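Local coordinates for cell wall binding protein cwp8 (Peptoclostridium difficile, PDB 5J6Q) that probably belongs to the surface layer of the bacterium and is held on the cell wall by three CWB2 anchoring modules, at residues A[90-95]-A[145-150]; A[190-195]-A[266-271]; A[243-248]-A[257-262]; A[426-431]-A[496-501]; A[468-473]-A[490-495]. One frame throughout, in Å; residues are numbered along the deposited sequence.

Read from the N terminus, this chain illustrates how an elongated protein is built from local closures in series. Contact 1 closes a loop of about 50 residues within domain 2, at the end of the molecule far from the CWB2 modules; about 90 Å separates its centre from that of contact 4. Contact 2 closes a longer loop in domain 3, joining the end of an edge strand to a helix. Contact 3, the hairpin 243-248/257-262, nests inside that loop and touches contact 2. Contacts 4 and 5 lie among the CWB2 modules. There the crossover closed by 468-473/490-495 nests within the loop closed by 426-431/496-501, and the two touch through Gly495 and Thr501.

Contact 1 of 5, residues A[90-95]-A[145-150]; sequences IENYKT and GDQHLD
Tyr93 and His148 both carry CG anti to their own carbonyl carbon (chi1 -63° and -74°), which brings the two rings together beside the backbone bridge. That bridge is a single beta bridge, Asn92 with Gln147, in the Cwp8 domain 2 region, where the loop after strand 88-90 touches the lead-in to strand 149-150; strand 165-171 runs between those two strands in the sheet. Three backbone bonds of 2.8 to 2.9 Å fasten it: His148 N to Glu91 O, Tyr93 N to Asp146 O and Gly145 N to Tyr93 O. The imidazole lies beside the bridge, between the Tyr93 ring and the Glu91 side chain and carbonyl. Its CD2 stands over the centre of the Tyr93 ring, yet the planes are inclined by 36°, so the pair is oblique, with centroids 4.7 Å apart. Glu91 contributes a CH-pi contact, its CB lying 4.0 Å from the His148 centroid over a face of the ring, and Tyr93 N reaches the imidazole edge. The phenol extends along the opposing chain as far as its hydroxyl, where Tyr93 OH accepts a bond from Leu149 N at 3.2 Å. That bond pins the far end of the ring, just as the backbone pins its root. Beyond the bridge, Ile90 CG2 abuts the Gln147 side chain. At the imidazole NE2, one water bridges His148 NE2 and Asn92 O, 2.8 Å from each.

Contact 2 of 5, residues A[190-195]-A[266-271]; sequences ISAEEL and KLVRDL
Glu193 OE2 takes a hydrogen bond from Ser262 OG and at the same time lies 3.9 Å from Leu267 CG, so a buried leucine and a polar tether share one carboxylate oxygen. The CB of Glu193 sets off away from the helix, but a bend at chi2 (77°) folds the carboxylate back to it. Ser262 OG in turn accepts from Asn264 N, so it connects the carboxylate with the residues leading into helix 265-280. Beside this polar corner the contact is wholly apolar. The Ala192 methyl points at the helix and meets three side chains: Leu267 CD1 at 4.1 Å, Val268 CG2 at 4.1 Å and Leu271 CD2 at 4.3 Å. Here a helix packs across one face of the mixed sheet of domain 3, and the chain leaving edge strand 186-191 turns with helical backbone angles and brings Ala192 and Leu195 against helix 265-280. Leu195 closes the far side, its CB 4.3 Å from Leu271 CD2, while it also packs on Ile246 and Val260 of the sheet. The turn is tied at its base by a reciprocal pair in the pattern of a capping box. Ser191 N donates to Glu194 OE2 (3.1 Å, from above the carboxylate plane), and Glu194 N returns a weak bond to Ser191 OG at 3.4 Å. A backbone bond from Leu195 N to Ala192 O, 3.0 Å long, follows one residue further on.

Contact 3 of 5, residues A[243-248]-A[257-262]; sequences SFDIVL and TISVSS
Strands 243-248 and 257-262 run antiparallel, 160° between their directions, with Phe244 facing Val260 and Ile246 facing Ile258 as hydrogen-bonded pairs of a beta hairpin. Each pair is joined by two backbone hydrogen bonds. Val260 N reaches Phe244 O at 2.9 Å, and the return bond from Phe244 N to Val260 O is longer, 3.2 Å; in the second pair Ile258 N gives Ile246 O a tight 2.7 Å bond, answered by Ile246 N to Ile258 O at 2.9 Å. Side chains then sort by face. On the apolar one, Phe244 CG occupies the crowded position between backbone N and carbonyl carbon (chi1 69°). The ring consequently lies alongside Val260, whose CG2 sits 4.1 Å from the ring centroid, 18° off the normal, in a CH-pi contact. Ile246 CD1 touches Val260 CG1. Toward the end of its segment Leu248 CD2 meets Ile258 CD1. The other face is more polar: Ser259 OG donates to Asp245 OD1 at 3.1 Å, arriving from above the carboxylate plane, while OD2 of Asp245 accepts from Asn222 ND2. Thr257 turns its two branches to different neighbours, CG2 to Asp245 OD2 (3.7 Å) and OG1 to the methyls of Val247. The hairpin forms the middle of the four-stranded sheet, with strand 186-191 beside 256-262 and strand 217-224 beside 242-249. Helix 265-280 covers the phenylalanine face, bringing Val268 and Leu275 onto Phe244 and setting His272 edge-to-face against its ring.

Contact 4 of 5, residues A[426-431]-A[496-501]; sequences GEADAM and ENRKDT. With SO4 (sulfate ion), chain C.
Arg498 leads from its helix past a sulfate to Ala428. Its CB lies 3.1 Å from sulfate O3. CG sits between the backbone N and the carbonyl carbon (chi1 79°), keeping the chain curled round that oxygen, and CD still touches O3 and also meets the Ala428 methyl. After the bend at chi3, Arg498 NE donates to sulfate O3 at 2.9 Å, nearly straight at 169°. Ala428 CB lies over the centre of the guanidinium face, 3.3 Å from Arg498 CZ. At the tip the two nitrogens part company: Arg498 NH2 binds sulfate O4 at 2.9 Å with an angle of 171°, while NH1 donates to Asp521 O and Asn527 OD1. Arg498 N completes the grip on O3 at 2.7 Å, from the first turn of helix 498-509, whose N-cap Asn497 uses OD1 to accept from both Lys499 N and Asp500 N. Away from the sulfate, one water links the two helices, donating to Ala428 O and Arg498 O, 2.7 Å from each. Asp429 OD1 approaches Thr501 OG1 to 3.1 Å, but that hydroxyl takes its hydrogen bond from Gly495 N. The contact joins helices of the second and third CWB2 modules. Tyr523, in cation-pi contact with Arg498, adds its OH to the sulfate. The sulfate probably came from the crystallisation liquor, yet a helix start, an arginine and a phenol converging on it are consistent with a site for anionic groups.

Contact 5 of 5, residues A[468-473]-A[490-495]; sequences GGENSV and VERLAG
The Arg492 guanidinium has Glu470 CG over the centre of one face, 3.9 Å above the plane, and the carbonyl oxygens of Val473 and Gly468 at its edge. The contact belongs to a beta-alpha-beta crossover of a CWB2 module: the loop 468-473 leaves strand 463-467 for helix 475-484, and the chain returns as the neighbouring parallel strand 491-493. Both terminal nitrogens hold one atom end-on, NH1 reaching Val473 O at 3.2 Å and NH2 the same oxygen at 3.3 Å. The NH2 bond follows a lone pair in the carbonyl plane, whereas NH1 comes in tilted from it. NH2 also donates to Gly468 O at 2.9 Å. CG anti to the backbone N (chi1 164°) and an extended chi2 carry the group out to the loop, where the bend at chi3 turns its NH1/NH2 edge toward the Val473 and Gly468 carbonyls. NH1 also forms a salt bridge with Glu478 of the helix. Glu470 offers the arginine its aliphatic stem, the two side chains crossing at about a right angle with their charged atoms apart. The loop keeps its own shape through Gly469 O, which accepts from Ser472 N (3.0 Å) and Val473 N. Between the two segments the backbones are joined by Gly468 N to Leu493 O at 3.1 Å, continuing the pairing of Glu491 and Leu493 with Ile466; Ala494 CB rests 3.4 Å from Gly468 O.

Contact 1 of 5, residues A[90-95]-A[145-150]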
# COMPACT_ATOMS: atom_id res chain seq x y z
N ILE A 90 46.69 15.91 -21.51
CA ILE A 90 47.45 16.92 -22.22
C ILE A 90 46.51 18.02 -22.68
O ILE A 90 45.57 17.75 -23.42
CB ILE A 90 48.21 16.29 -23.41
CG1 ILE A 90 49.31 15.35 -22.88
CG2 ILE A 90 48.82 17.39 -24.28
CD1 ILE A 90 50.00 14.55 -23.98
N GLU A 91 46.74 19.24 -22.18
CA GLU A 91 45.89 20.35 -22.60
C GLU A 91 46.61 21.30 -23.57
O GLU A 91 47.80 21.62 -23.38
CB GLU A 91 45.38 21.12 -21.37
CG GLU A 91 44.17 20.43 -20.78
CD GLU A 91 43.58 21.18 -19.61
OE1 GLU A 91 42.33 21.19 -19.50
OE2 GLU A 91 44.36 21.74 -18.81
N ASN A 92 45.89 21.74 -24.60
CA ASN A 92 46.46 22.63 -25.61
C ASN A 92 45.86 24.03 -25.62
O ASN A 92 44.69 24.22 -25.35
CB ASN A 92 46.30 22.00 -26.98
CG ASN A 92 47.09 20.72 -27.07
OD1 ASN A 92 48.03 20.57 -26.31
ND2 ASN A 92 46.78 19.77 -27.93
N TYR A 93 46.71 25.03 -25.91
CA TYR A 93 46.24 26.41 -26.00
C TYR A 93 45.07 26.46 -27.00
O TYR A 93 45.19 25.92 -28.09
CB TYR A 93 47.37 27.29 -26.49
CG TYR A 93 48.53 27.34 -25.54
CD1 TYR A 93 49.73 26.69 -25.84
CD2 TYR A 93 48.47 28.08 -24.37
CE1 TYR A 93 50.83 26.78 -24.99
CE2 TYR A 93 49.56 28.19 -23.52
CZ TYR A 93 50.74 27.54 -23.84
OH TYR A 93 51.82 27.67 -22.99
N LYS A 94 43.96 27.08 -26.65
CA LYS A 94 42.79 27.07 -27.56
C LYS A 94 42.63 28.38 -28.40
O LYS A 94 41.94 28.35 -29.41
CB LYS A 94 41.49 26.81 -26.75
CG LYS A 94 40.91 25.43 -26.98
CD LYS A 94 41.02 24.56 -25.75
CE LYS A 94 39.84 23.61 -25.67
N THR A 95 43.21 29.50 -27.96
CA THR A 95 43.20 30.77 -28.69
C THR A 95 44.57 31.48 -28.48
O THR A 95 45.29 31.16 -27.51
CB THR A 95 42.13 31.72 -28.15
OG1 THR A 95 42.55 32.09 -26.84
CG2 THR A 95 40.75 31.12 -28.12
N GLY A 145 46.49 25.06 -30.40
CA GLY A 145 46.48 23.62 -30.63
C GLY A 145 47.75 22.94 -30.16
O GLY A 145 47.86 21.72 -30.21
N ASP A 146 48.72 23.73 -29.71
CA ASP A 146 49.99 23.27 -29.15
C ASP A 146 49.81 23.00 -27.65
O ASP A 146 49.04 23.70 -27.00
CB ASP A 146 51.07 24.36 -29.31
CG ASP A 146 51.78 24.41 -30.65
OD1 ASP A 146 51.36 23.67 -31.58
OD2 ASP A 146 52.74 25.18 -30.77
N GLN A 147 50.55 22.02 -27.09
CA GLN A 147 50.47 21.68 -25.68
C GLN A 147 50.95 22.82 -24.82
O GLN A 147 51.84 23.56 -25.21
CB GLN A 147 51.30 20.41 -25.38
CG GLN A 147 51.39 20.13 -23.88
CD GLN A 147 51.77 18.70 -23.57
OE1 GLN A 147 51.92 17.84 -24.45
NE2 GLN A 147 51.88 18.39 -22.28
N HIS A 148 50.33 22.95 -23.64
CA HIS A 148 50.68 23.96 -22.66
C HIS A 148 52.14 23.75 -22.25
O HIS A 148 52.61 22.62 -22.21
CB HIS A 148 49.77 23.83 -21.41
CG HIS A 148 48.38 24.32 -21.63
ND1 HIS A 148 47.49 24.49 -20.58
CD2 HIS A 148 47.71 24.67 -22.76
CE1 HIS A 148 46.34 24.92 -21.08
NE2 HIS A 148 46.44 25.04 -22.39
N LEU A 149 52.85 24.82 -21.94
CA LEU A 149 54.25 24.75 -21.57
C LEU A 149 54.49 25.39 -20.21
O LEU A 149 53.71 26.23 -19.78
CB LEU A 149 55.09 25.48 -22.63
CG LEU A 149 55.61 24.60 -23.77
CD1 LEU A 149 54.51 24.31 -24.75
CD2 LEU A 149 56.70 25.31 -24.52
N ASP A 150 55.57 24.98 -19.54
CA ASP A 150 55.95 25.52 -18.24
C ASP A 150 57.15 26.42 -18.48
O ASP A 150 58.24 25.93 -18.78
CB ASP A 150 56.33 24.38 -17.27
CG ASP A 150 56.41 24.82 -15.82
OD1 ASP A 150 56.48 26.04 -15.56
OD2 ASP A 150 56.42 23.94 -14.93
O HOH W 1 43.72 24.86 -22.79

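Contact 2 of 5, residues A[190-195]-A[266-271]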
# COMPACT_ATOMS: atom_id res chain seq x y z
N ILE A 190 8.91 -0.84 -4.87
CA ILE A 190 7.67 -1.17 -5.60
C ILE A 190 6.88 0.05 -6.08
O ILE A 190 7.07 1.16 -5.58
CB ILE A 190 6.77 -1.99 -4.62
CG1 ILE A 190 6.51 -1.12 -3.36
CG2 ILE A 190 7.43 -3.33 -4.26
CD1 ILE A 190 5.60 -1.78 -2.31
N SER A 191 6.02 -0.15 -7.05
CA SER A 191 5.20 0.97 -7.48
C SER A 191 4.17 1.27 -6.31
O SER A 191 3.92 0.42 -5.45
CB SER A 191 4.48 0.60 -8.77
OG SER A 191 3.49 -0.38 -8.51
N ALA A 192 3.59 2.45 -6.30
CA ALA A 192 2.62 2.82 -5.27
C ALA A 192 1.32 2.04 -5.53
O ALA A 192 0.63 1.67 -4.58
CB ALA A 192 2.37 4.30 -5.35
N GLU A 193 1.03 1.74 -6.83
CA GLU A 193 -0.17 1.03 -7.22
C GLU A 193 -0.30 -0.35 -6.57
O GLU A 193 -1.40 -0.73 -6.18
CB GLU A 193 -0.21 0.90 -8.74
CG GLU A 193 -0.74 2.16 -9.43
CD GLU A 193 0.30 3.30 -9.51
OE1 GLU A 193 1.48 3.08 -9.13
OE2 GLU A 193 -0.06 4.40 -9.96
N GLU A 194 0.82 -1.10 -6.45
CA GLU A 194 0.86 -2.41 -5.86
C GLU A 194 0.27 -2.37 -4.45
O GLU A 194 -0.23 -3.39 -3.96
CB GLU A 194 2.31 -2.94 -5.72
CG GLU A 194 2.97 -3.34 -7.03
CD GLU A 194 4.43 -3.75 -6.82
OE1 GLU A 194 4.69 -4.63 -5.95
OE2 GLU A 194 5.31 -3.18 -7.52
N LEU A 195 0.42 -1.23 -3.79
CA LEU A 195 -0.11 -1.04 -2.43
C LEU A 195 -1.54 -0.32 -2.30
O LEU A 195 -2.22 -0.49 -1.32
CB LEU A 195 0.86 -0.12 -1.66
CG LEU A 195 2.30 -0.67 -1.44
CD1 LEU A 195 2.96 0.21 -0.30
CD2 LEU A 195 2.28 -2.18 -0.94
N LYS A 266 -0.89 12.13 -7.48
CA LYS A 266 -2.00 12.14 -6.53
C LYS A 266 -2.06 10.79 -5.78
O LYS A 266 -2.11 10.81 -4.56
CB LYS A 266 -3.34 12.45 -7.21
CG LYS A 266 -4.18 13.31 -6.30
CD LYS A 266 -5.62 13.38 -6.71
CE LYS A 266 -6.47 13.52 -5.48
NZ LYS A 266 -7.78 12.87 -5.66
N LEU A 267 -2.01 9.66 -6.49
CA LEU A 267 -1.95 8.33 -5.86
C LEU A 267 -1.00 8.35 -4.66
O LEU A 267 -1.39 7.96 -3.54
CB LEU A 267 -1.43 7.35 -6.93
CG LEU A 267 -1.70 5.83 -6.76
CD1 LEU A 267 -1.58 5.40 -5.35
CD2 LEU A 267 -3.07 5.46 -7.30
N VAL A 268 0.26 8.86 -4.89
CA VAL A 268 1.28 8.87 -3.85
C VAL A 268 0.95 9.77 -2.72
O VAL A 268 1.19 9.40 -1.54
CB VAL A 268 2.70 9.26 -4.41
CG1 VAL A 268 3.73 9.14 -3.31
CG2 VAL A 268 3.10 8.37 -5.59
N ARG A 269 0.45 10.98 -3.03
CA ARG A 269 0.11 11.90 -1.95
C ARG A 269 -1.03 11.22 -1.12
O ARG A 269 -1.00 11.19 0.10
CB ARG A 269 -0.41 13.25 -2.52
CG ARG A 269 0.41 14.50 -2.21
CD ARG A 269 -0.21 15.73 -2.88
NE ARG A 269 0.23 15.85 -4.27
CZ ARG A 269 -0.60 15.87 -5.32
NH1 ARG A 269 -0.11 15.96 -6.56
NH2 ARG A 269 -1.91 15.80 -5.14
N ASP A 270 -2.01 10.67 -1.84
CA ASP A 270 -3.18 10.03 -1.21
C ASP A 270 -2.78 8.84 -0.35
O ASP A 270 -3.13 8.76 0.87
CB ASP A 270 -4.15 9.66 -2.34
CG ASP A 270 -4.87 10.91 -2.79
OD1 ASP A 270 -4.73 11.95 -2.11
OD2 ASP A 270 -5.57 10.86 -3.81
N LEU A 271 -1.92 7.97 -0.93
CA LEU A 271 -1.40 6.83 -0.20
C LEU A 271 -0.64 7.28 0.99
O LEU A 271 -0.72 6.68 2.09
CB LEU A 271 -0.48 5.97 -1.12
CG LEU A 271 0.37 4.99 -0.30
CD1 LEU A 271 -0.54 4.01 0.41
CD2 LEU A 271 1.31 4.17 -1.18

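Contact 3 of 5, residues A[243-248]-A[257-262]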
# COMPACT_ATOMS: atom_id res chain seq x y z
N SER A 243 7.87 9.98 -4.51
CA SER A 243 8.38 8.84 -3.82
C SER A 243 8.50 9.05 -2.35
O SER A 243 8.46 10.17 -1.84
CB SER A 243 9.75 8.44 -4.38
OG SER A 243 10.81 9.27 -3.93
N PHE A 244 8.64 7.93 -1.67
CA PHE A 244 8.88 7.95 -0.26
C PHE A 244 9.18 6.59 0.18
O PHE A 244 8.95 5.60 -0.54
CB PHE A 244 7.75 8.61 0.56
CG PHE A 244 6.40 7.91 0.68
CD1 PHE A 244 6.09 7.16 1.79
CD2 PHE A 244 5.44 8.07 -0.29
CE1 PHE A 244 4.82 6.57 1.92
CE2 PHE A 244 4.18 7.49 -0.15
CZ PHE A 244 3.89 6.75 0.95
N ASP A 245 9.72 6.53 1.34
CA ASP A 245 10.15 5.31 2.00
C ASP A 245 9.28 5.11 3.21
O ASP A 245 8.97 6.07 3.96
CB ASP A 245 11.65 5.39 2.48
CG ASP A 245 12.73 4.95 1.47
OD1 ASP A 245 12.42 4.85 0.23
OD2 ASP A 245 13.89 4.73 1.90
N ILE A 246 8.90 3.85 3.42
CA ILE A 246 8.07 3.39 4.51
C ILE A 246 8.95 2.48 5.29
O ILE A 246 9.44 1.53 4.70
CB ILE A 246 6.83 2.57 3.93
CG1 ILE A 246 5.99 3.39 3.02
CG2 ILE A 246 6.02 2.01 5.06
CD1 ILE A 246 5.07 2.54 2.11
N VAL A 247 9.10 2.68 6.61
CA VAL A 247 9.95 1.85 7.43
C VAL A 247 9.18 1.21 8.56
O VAL A 247 8.54 1.91 9.34
CB VAL A 247 11.09 2.79 8.00
CG1 VAL A 247 12.08 1.99 8.83
CG2 VAL A 247 11.79 3.51 6.85
N LEU A 248 9.26 -0.12 8.69
CA LEU A 248 8.57 -0.82 9.76
C LEU A 248 9.62 -1.34 10.72
O LEU A 248 10.55 -1.98 10.27
CB LEU A 248 7.72 -2.00 9.25
CG LEU A 248 6.58 -1.64 8.31
CD1 LEU A 248 5.75 -0.52 8.96
CD2 LEU A 248 7.12 -1.22 6.96
N THR A 257 12.30 -1.79 5.04
CA THR A 257 12.09 -0.52 4.39
C THR A 257 11.49 -0.73 3.02
O THR A 257 12.07 -1.48 2.23
CB THR A 257 13.46 0.26 4.34
OG1 THR A 257 13.81 0.66 5.68
CG2 THR A 257 13.36 1.46 3.50
N ILE A 258 10.34 -0.07 2.69
CA ILE A 258 9.70 -0.21 1.38
C ILE A 258 9.64 1.12 0.65
O ILE A 258 8.96 2.03 1.10
CB ILE A 258 8.25 -0.76 1.55
CG1 ILE A 258 8.29 -2.13 2.20
CG2 ILE A 258 7.54 -0.81 0.16
CD1 ILE A 258 6.93 -2.51 2.85
N SER A 259 10.28 1.22 -0.50
CA SER A 259 10.37 2.43 -1.33
C SER A 259 9.30 2.39 -2.38
O SER A 259 9.26 1.44 -3.20
CB SER A 259 11.75 2.50 -2.02
OG SER A 259 12.81 2.15 -1.14
N VAL A 260 8.45 3.43 -2.42
CA VAL A 260 7.40 3.41 -3.43
C VAL A 260 7.41 4.67 -4.26
O VAL A 260 7.82 5.73 -3.80
CB VAL A 260 6.01 3.15 -2.78
CG1 VAL A 260 6.07 1.88 -1.92
CG2 VAL A 260 5.60 4.32 -1.91
N SER A 261 6.95 4.56 -5.47
CA SER A 261 6.96 5.68 -6.36
C SER A 261 5.98 5.41 -7.43
O SER A 261 5.58 4.27 -7.58
CB SER A 261 8.35 5.81 -7.00
OG SER A 261 8.67 4.58 -7.63
N SER A 262 5.60 6.43 -8.18
CA SER A 262 4.68 6.25 -9.30
C SER A 262 4.65 7.47 -10.20
O SER A 262 5.04 8.53 -9.78
CB SER A 262 3.25 6.03 -8.81
OG SER A 262 2.35 5.96 -9.91

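Contact 4 of 5, residues A[426-431]-A[496-501]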
# COMPACT_ATOMS: atom_id res chain seq x y z
N GLY A 426 -36.87 -14.09 -2.31
CA GLY A 426 -36.44 -12.69 -2.35
C GLY A 426 -35.16 -12.38 -1.64
O GLY A 426 -35.08 -11.31 -1.01
N GLU A 427 -34.14 -13.24 -1.76
CA GLU A 427 -32.92 -12.94 -0.95
C GLU A 427 -32.14 -11.65 -1.37
O GLU A 427 -31.60 -11.00 -0.51
CB GLU A 427 -31.98 -14.13 -0.94
CG GLU A 427 -31.37 -14.46 -2.28
CD GLU A 427 -31.68 -15.88 -2.70
OE1 GLU A 427 -31.96 -16.71 -1.80
OE2 GLU A 427 -31.66 -16.16 -3.92
N ALA A 428 -32.09 -11.31 -2.62
CA ALA A 428 -31.41 -10.14 -3.05
C ALA A 428 -32.14 -8.86 -2.52
O ALA A 428 -31.43 -7.88 -2.40
CB ALA A 428 -31.38 -10.11 -4.54
N ASP A 429 -33.53 -8.88 -2.27
CA ASP A 429 -34.27 -7.72 -1.70
C ASP A 429 -34.15 -7.75 -0.22
O ASP A 429 -34.13 -6.69 0.44
CB ASP A 429 -35.80 -7.74 -1.99
CG ASP A 429 -36.15 -7.38 -3.39
OD1 ASP A 429 -35.29 -6.75 -4.10
OD2 ASP A 429 -37.26 -7.70 -3.80
N ALA A 430 -34.16 -8.96 0.32
CA ALA A 430 -34.14 -9.19 1.75
C ALA A 430 -32.87 -8.77 2.41
O ALA A 430 -32.96 -8.09 3.43
CB ALA A 430 -34.39 -10.66 2.02
N MET A 431 -31.68 -9.16 1.87
CA MET A 431 -30.37 -8.82 2.37
C MET A 431 -30.21 -7.35 2.72
O MET A 431 -29.40 -7.01 3.54
CB MET A 431 -29.39 -9.09 1.27
CG MET A 431 -28.06 -9.03 1.73
SD MET A 431 -27.73 -10.50 2.76
CE MET A 431 -28.15 -11.78 1.58
N GLU A 496 -38.22 -1.81 -8.33
CA GLU A 496 -38.27 -2.59 -9.55
C GLU A 496 -37.19 -3.68 -9.56
O GLU A 496 -37.40 -4.74 -10.14
CB GLU A 496 -38.03 -1.63 -10.75
CG GLU A 496 -37.92 -2.34 -12.09
CD GLU A 496 -37.36 -1.43 -13.18
OE1 GLU A 496 -36.44 -1.87 -13.90
OE2 GLU A 496 -37.86 -0.29 -13.31
N ASN A 497 -36.03 -3.42 -8.95
CA ASN A 497 -34.94 -4.41 -8.86
C ASN A 497 -34.28 -4.27 -7.50
O ASN A 497 -34.65 -3.40 -6.69
CB ASN A 497 -33.93 -4.23 -10.02
CG ASN A 497 -33.32 -2.87 -10.07
OD1 ASN A 497 -32.73 -2.42 -9.03
ND2 ASN A 497 -33.51 -2.07 -11.16
N ARG A 498 -33.33 -5.13 -7.24
CA ARG A 498 -32.68 -5.20 -5.96
C ARG A 498 -31.87 -3.92 -5.55
O ARG A 498 -31.71 -3.70 -4.36
CB ARG A 498 -31.71 -6.44 -5.96
CG ARG A 498 -30.40 -6.13 -6.68
CD ARG A 498 -29.62 -7.41 -6.94
NE ARG A 498 -30.45 -8.46 -7.58
CZ ARG A 498 -30.15 -9.76 -7.60
NH1 ARG A 498 -29.06 -10.21 -6.98
NH2 ARG A 498 -30.90 -10.62 -8.27
N LYS A 499 -31.37 -3.13 -6.54
CA LYS A 499 -30.63 -1.94 -6.27
C LYS A 499 -31.71 -0.84 -5.85
O LYS A 499 -31.43 -0.08 -4.90
CB LYS A 499 -29.76 -1.45 -7.42
CG LYS A 499 -28.64 -2.45 -7.70
CD LYS A 499 -27.96 -2.20 -8.95
CE LYS A 499 -26.91 -1.16 -8.71
NZ LYS A 499 -25.86 -1.68 -7.85
N ASP A 500 -32.86 -0.80 -6.51
CA ASP A 500 -33.93 0.11 -6.09
C ASP A 500 -34.45 -0.29 -4.72
O ASP A 500 -34.70 0.56 -3.92
CB ASP A 500 -35.06 0.17 -7.08
CG ASP A 500 -34.59 0.59 -8.41
OD1 ASP A 500 -33.63 1.48 -8.47
OD2 ASP A 500 -35.09 0.01 -9.42
N THR A 501 -34.60 -1.57 -4.43
CA THR A 501 -34.99 -1.92 -3.03
C THR A 501 -33.95 -1.47 -2.01
O THR A 501 -34.30 -0.97 -0.91
CB THR A 501 -35.14 -3.41 -2.94
OG1 THR A 501 -36.14 -3.81 -3.91
CG2 THR A 501 -35.46 -3.91 -1.53
S SO4 C . -33.53 -8.14 -9.82
O1 SO4 C . -33.06 -7.42 -10.95
O2 SO4 C . -34.88 -8.17 -9.84
O3 SO4 C . -33.03 -7.51 -8.56
O4 SO4 C . -33.02 -9.50 -9.91
O HOH W 2 -31.99 -5.21 -2.17

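Contact 5 of 5, residues A[468-473]-A[490-495]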
# COMPACT_ATOMS: atom_id res chain seq x y z
N GLY A 468 -39.89 -6.62 -0.56
CA GLY A 468 -40.03 -7.42 -1.77
C GLY A 468 -41.35 -7.00 -2.44
O GLY A 468 -42.25 -6.47 -1.79
N GLY A 469 -41.44 -7.19 -3.74
CA GLY A 469 -42.65 -6.86 -4.49
C GLY A 469 -43.71 -7.95 -4.32
O GLY A 469 -43.49 -8.96 -3.64
N GLU A 470 -44.88 -7.76 -4.96
CA GLU A 470 -45.98 -8.72 -4.79
C GLU A 470 -45.67 -10.12 -5.33
O GLU A 470 -46.32 -11.08 -4.91
CB GLU A 470 -47.25 -8.20 -5.46
CG GLU A 470 -47.91 -7.08 -4.67
CD GLU A 470 -49.08 -6.47 -5.43
OE1 GLU A 470 -48.94 -5.31 -5.87
OE2 GLU A 470 -50.12 -7.15 -5.59
N ASN A 471 -44.70 -10.25 -6.23
CA ASN A 471 -44.32 -11.55 -6.75
C ASN A 471 -43.40 -12.35 -5.76
O ASN A 471 -43.05 -13.50 -6.02
CB ASN A 471 -43.68 -11.37 -8.13
CG ASN A 471 -44.73 -11.14 -9.22
OD1 ASN A 471 -44.45 -11.23 -10.41
ND2 ASN A 471 -45.99 -10.87 -8.88
N SER A 472 -43.04 -11.74 -4.60
CA SER A 472 -42.18 -12.40 -3.60
C SER A 472 -43.01 -12.60 -2.39
O SER A 472 -42.98 -13.65 -1.77
CB SER A 472 -40.95 -11.54 -3.26
OG SER A 472 -40.07 -11.55 -4.37
N VAL A 473 -43.72 -11.55 -2.01
CA VAL A 473 -44.63 -11.63 -0.91
C VAL A 473 -45.96 -11.26 -1.52
O VAL A 473 -46.24 -10.09 -1.82
CB VAL A 473 -44.22 -10.68 0.23
CG1 VAL A 473 -45.30 -10.64 1.31
CG2 VAL A 473 -42.91 -11.15 0.84
N VAL A 490 -49.39 -2.12 7.28
CA VAL A 490 -48.10 -2.71 6.98
C VAL A 490 -47.55 -2.11 5.71
O VAL A 490 -48.14 -2.26 4.64
CB VAL A 490 -48.23 -4.25 6.84
CG1 VAL A 490 -46.89 -4.85 6.42
CG2 VAL A 490 -48.68 -4.86 8.16
N GLU A 491 -46.44 -1.41 5.83
CA GLU A 491 -45.78 -0.82 4.67
C GLU A 491 -44.95 -1.89 3.94
O GLU A 491 -44.50 -2.87 4.55
CB GLU A 491 -44.88 0.34 5.13
CG GLU A 491 -44.27 1.14 3.98
CD GLU A 491 -43.44 2.32 4.48
OE1 GLU A 491 -42.55 2.78 3.73
OE2 GLU A 491 -43.68 2.78 5.62
N ARG A 492 -44.78 -1.69 2.64
CA ARG A 492 -44.01 -2.56 1.78
C ARG A 492 -42.88 -1.71 1.14
O ARG A 492 -43.16 -0.67 0.57
CB ARG A 492 -44.95 -3.15 0.71
CG ARG A 492 -44.22 -3.76 -0.50
CD ARG A 492 -45.23 -4.21 -1.59
NE ARG A 492 -46.28 -5.12 -1.11
CZ ARG A 492 -46.20 -6.45 -1.16
NH1 ARG A 492 -47.21 -7.21 -0.74
NH2 ARG A 492 -45.10 -7.04 -1.64
N LEU A 493 -41.64 -2.13 1.29
CA LEU A 493 -40.48 -1.48 0.66
C LEU A 493 -40.19 -2.40 -0.58
O LEU A 493 -39.80 -3.55 -0.37
CB LEU A 493 -39.23 -1.43 1.60
CG LEU A 493 -38.95 -0.08 2.24
CD1 LEU A 493 -40.12 0.48 3.07
CD2 LEU A 493 -37.79 -0.27 3.16
N ALA A 494 -40.35 -1.91 -1.82
CA ALA A 494 -40.18 -2.74 -2.99
C ALA A 494 -39.80 -1.91 -4.19
O ALA A 494 -40.58 -1.07 -4.60
CB ALA A 494 -41.50 -3.48 -3.27
N GLY A 495 -38.59 -2.09 -4.74
CA GLY A 495 -38.22 -1.37 -5.94
C GLY A 495 -38.34 -2.32 -7.12
O GLY A 495 -38.54 -3.51 -6.94